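PDB 6MN3: aminoglycoside N(3)-acetyltransferase, AAC(3)-IVa from Escherichia coli, which transfers an acetyl group from acetyl-CoA to the 3-amino group of 2-deoxystreptamine aminoglycosides, and so probably confers resistance to antibiotics such as gentamicin and apramycin. Local coordinates for residues A[56-65]-A[105-116]. Sequence-based numbering, arbitrary orientation.
Sequences PGGTLVMPSW and AFAAAGPQAEQI
Thr59 faces the turn that follows strand 106-109, and its hydroxyl accepts a hydrogen bond from the backbone N-H of Gln112, OG1 to N 2.8 Å, bent at 144°. Gln112 is the N-cap residue of the helix beginning at Ala113, so the threonine ties the strand to that helix start. With chi1 at -60° OG1 lies beside its own backbone N and CG2 swings anti to it, the methyl resting 3.7 Å from Ala113 N and 4.1 Å from Ile116 CD1; a beta-branched residue can thus serve a polar and an apolar neighbour. Gly110, first residue of the type I turn, suits its place: a CB would run into Thr59 CA and Gly58 O, and the backbone angles would press it against the carbonyl oxygen of Ala109. Strands 59-63 and 106-109 run antiparallel in the mixed sheet of the antibiotic N-acetyltransferase fold, while the backbones of Thr59 and Val61 hydrogen-bond to the parallel strand 26-31 on the other side of 59-63. Leu60 pairs with Ala109 and Met62 with Ala107, each through two backbone hydrogen bonds; these four share a face touched by Phe91 of helix 86-91, the alanines' short methyls fitting beside the longer Leu60 and Met62. On the opposite face Val61 and Ile116 meet tip to tip, CG2 to CD1 3.7 Å, and helix 131-137 packs against the isoleucine. Val61 CG2 also touches the Ala108 methyl while CG1 reaches Phe106 CD1, so the branched valine serves both ends of this face. Phe106 fills the far end, one face of its flat ring receiving Pro63 CA in a CH-pi contact, 4.0 Å from the ring centroid. The indole of Trp65 turns its edge toward the phenylalanine face in an offset edge-to-face pair, planes at 71°, with Trp65 CZ3 3.7 Å from Phe106 CZ.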
# COMPACT_ATOMS: atom_id res chain seq x y z
N PRO A 56 -3.44 -5.13 -21.02
CA PRO A 56 -3.28 -6.58 -20.81
C PRO A 56 -1.92 -6.97 -20.28
O PRO A 56 -1.79 -8.04 -19.66
CB PRO A 56 -3.53 -7.17 -22.20
CG PRO A 56 -4.27 -6.10 -22.96
CD PRO A 56 -3.75 -4.80 -22.43
N GLY A 57 -0.89 -6.16 -20.49
CA GLY A 57 0.44 -6.49 -20.01
C GLY A 57 0.68 -6.02 -18.59
O GLY A 57 1.60 -6.50 -17.92
N GLY A 58 -0.15 -5.09 -18.11
CA GLY A 58 0.05 -4.54 -16.79
C GLY A 58 -0.49 -5.44 -15.69
O GLY A 58 -1.35 -6.29 -15.90
N THR A 59 0.03 -5.22 -14.48
CA THR A 59 -0.39 -5.97 -13.30
C THR A 59 -0.78 -4.99 -12.21
O THR A 59 -0.01 -4.09 -11.87
CB THR A 59 0.72 -6.91 -12.81
OG1 THR A 59 1.04 -7.84 -13.85
CG2 THR A 59 0.26 -7.67 -11.58
N LEU A 60 -1.98 -5.17 -11.66
CA LEU A 60 -2.53 -4.31 -10.63
C LEU A 60 -2.42 -5.00 -9.28
O LEU A 60 -2.84 -6.15 -9.13
CB LEU A 60 -3.99 -3.97 -10.93
CG LEU A 60 -4.78 -3.24 -9.85
CD1 LEU A 60 -4.19 -1.87 -9.59
CD2 LEU A 60 -6.25 -3.14 -10.25
N VAL A 61 -1.87 -4.29 -8.29
CA VAL A 61 -1.65 -4.84 -6.96
C VAL A 61 -2.30 -3.93 -5.93
O VAL A 61 -2.25 -2.70 -6.05
CB VAL A 61 -0.15 -5.01 -6.65
CG1 VAL A 61 0.03 -5.89 -5.42
CG2 VAL A 61 0.58 -5.61 -7.84
N MET A 62 -2.92 -4.54 -4.92
CA MET A 62 -3.56 -3.82 -3.83
C MET A 62 -3.31 -4.53 -2.52
O MET A 62 -3.18 -5.77 -2.49
CB MET A 62 -5.08 -3.69 -4.04
CG MET A 62 -5.48 -2.85 -5.22
SD MET A 62 -7.27 -2.65 -5.26
CE MET A 62 -7.51 -2.14 -6.96
N PRO A 63 -3.22 -3.79 -1.42
CA PRO A 63 -3.18 -4.45 -0.10
C PRO A 63 -4.47 -5.20 0.14
O PRO A 63 -5.54 -4.85 -0.37
CB PRO A 63 -3.01 -3.27 0.87
CG PRO A 63 -3.52 -2.09 0.13
CD PRO A 63 -3.17 -2.33 -1.31
N SER A 64 -4.38 -6.27 0.94
CA SER A 64 -5.52 -7.15 1.12
C SER A 64 -5.41 -7.96 2.41
O SER A 64 -5.75 -9.15 2.43
CB SER A 64 -5.65 -8.10 -0.08
OG SER A 64 -6.93 -8.69 -0.13
N TRP A 65 -4.95 -7.33 3.49
CA TRP A 65 -4.80 -8.04 4.75
C TRP A 65 -6.05 -7.86 5.62
O TRP A 65 -6.90 -7.00 5.38
CB TRP A 65 -3.55 -7.56 5.50
CG TRP A 65 -3.46 -6.08 5.69
CD1 TRP A 65 -4.18 -5.33 6.58
CD2 TRP A 65 -2.60 -5.18 5.00
NE1 TRP A 65 -3.81 -4.01 6.47
CE2 TRP A 65 -2.84 -3.89 5.51
CE3 TRP A 65 -1.64 -5.34 3.99
CZ2 TRP A 65 -2.17 -2.76 5.04
CZ3 TRP A 65 -0.97 -4.22 3.53
CH2 TRP A 65 -1.24 -2.95 4.06
N ALA A 105 -1.74 -10.18 3.59
CA ALA A 105 -1.82 -10.52 2.18
C ALA A 105 -1.98 -9.28 1.30
O ALA A 105 -2.39 -8.20 1.75
CB ALA A 105 -2.99 -11.47 1.93
N PHE A 106 -1.63 -9.45 0.03
CA PHE A 106 -1.92 -8.52 -1.04
C PHE A 106 -2.76 -9.23 -2.09
O PHE A 106 -2.92 -10.45 -2.07
CB PHE A 106 -0.63 -7.96 -1.66
CG PHE A 106 -0.00 -6.85 -0.88
CD1 PHE A 106 -0.00 -5.55 -1.38
CD2 PHE A 106 0.60 -7.09 0.34
CE1 PHE A 106 0.58 -4.52 -0.67
CE2 PHE A 106 1.19 -6.06 1.06
CZ PHE A 106 1.18 -4.78 0.55
N ALA A 107 -3.29 -8.46 -3.03
CA ALA A 107 -4.03 -9.00 -4.16
C ALA A 107 -3.45 -8.45 -5.45
O ALA A 107 -3.10 -7.27 -5.52
CB ALA A 107 -5.53 -8.67 -4.07
N ALA A 108 -3.33 -9.31 -6.46
CA ALA A 108 -2.70 -8.91 -7.71
C ALA A 108 -3.38 -9.60 -8.87
O ALA A 108 -3.75 -10.78 -8.78
CB ALA A 108 -1.20 -9.23 -7.70
N ALA A 109 -3.55 -8.86 -9.97
CA ALA A 109 -4.16 -9.39 -11.19
C ALA A 109 -3.37 -8.87 -12.38
O ALA A 109 -3.22 -7.65 -12.55
CB ALA A 109 -5.63 -8.97 -11.30
N GLY A 110 -2.86 -9.79 -13.20
CA GLY A 110 -2.03 -9.44 -14.33
C GLY A 110 -0.95 -10.47 -14.56
O GLY A 110 -0.82 -11.45 -13.81
N PRO A 111 -0.15 -10.29 -15.61
CA PRO A 111 0.90 -11.28 -15.93
C PRO A 111 1.96 -11.41 -14.85
O PRO A 111 2.76 -12.35 -14.91
CB PRO A 111 1.50 -10.75 -17.24
CG PRO A 111 0.50 -9.77 -17.78
CD PRO A 111 -0.17 -9.18 -16.58
N GLN A 112 2.00 -10.50 -13.88
CA GLN A 112 3.01 -10.52 -12.83
C GLN A 112 2.43 -10.84 -11.46
O GLN A 112 3.14 -10.75 -10.45
CB GLN A 112 3.73 -9.17 -12.78
CG GLN A 112 5.20 -9.26 -12.45
CD GLN A 112 6.04 -9.65 -13.65
OE1 GLN A 112 5.95 -9.03 -14.71
NE2 GLN A 112 6.86 -10.68 -13.49
N ALA A 113 1.15 -11.22 -11.39
CA ALA A 113 0.49 -11.42 -10.10
C ALA A 113 1.12 -12.56 -9.32
O ALA A 113 1.30 -12.45 -8.10
CB ALA A 113 -1.00 -11.69 -10.32
N GLU A 114 1.47 -13.65 -10.00
CA GLU A 114 2.06 -14.80 -9.33
C GLU A 114 3.37 -14.43 -8.64
O GLU A 114 3.65 -14.89 -7.53
CB GLU A 114 2.27 -15.93 -10.34
CG GLU A 114 3.26 -15.64 -11.49
CD GLU A 114 2.94 -14.39 -12.30
OE1 GLU A 114 1.77 -13.95 -12.31
OE2 GLU A 114 3.87 -13.82 -12.91
N GLN A 115 4.19 -13.60 -9.28
CA GLN A 115 5.51 -13.28 -8.72
C GLN A 115 5.39 -12.37 -7.50
O GLN A 115 6.17 -12.48 -6.55
CB GLN A 115 6.39 -12.64 -9.79
CG GLN A 115 7.87 -12.71 -9.51
CD GLN A 115 8.65 -11.65 -10.27
OE1 GLN A 115 8.56 -11.56 -11.49
NE2 GLN A 115 9.39 -10.83 -9.54
N ILE A 116 4.41 -11.45 -7.52
CA ILE A 116 4.21 -10.53 -6.41
C ILE A 116 3.53 -11.21 -5.23
O ILE A 116 3.70 -10.77 -4.08
CB ILE A 116 3.41 -9.32 -6.93
CG1 ILE A 116 4.23 -8.56 -7.97
CG2 ILE A 116 3.00 -8.39 -5.79
CD1 ILE A 116 3.40 -7.79 -8.97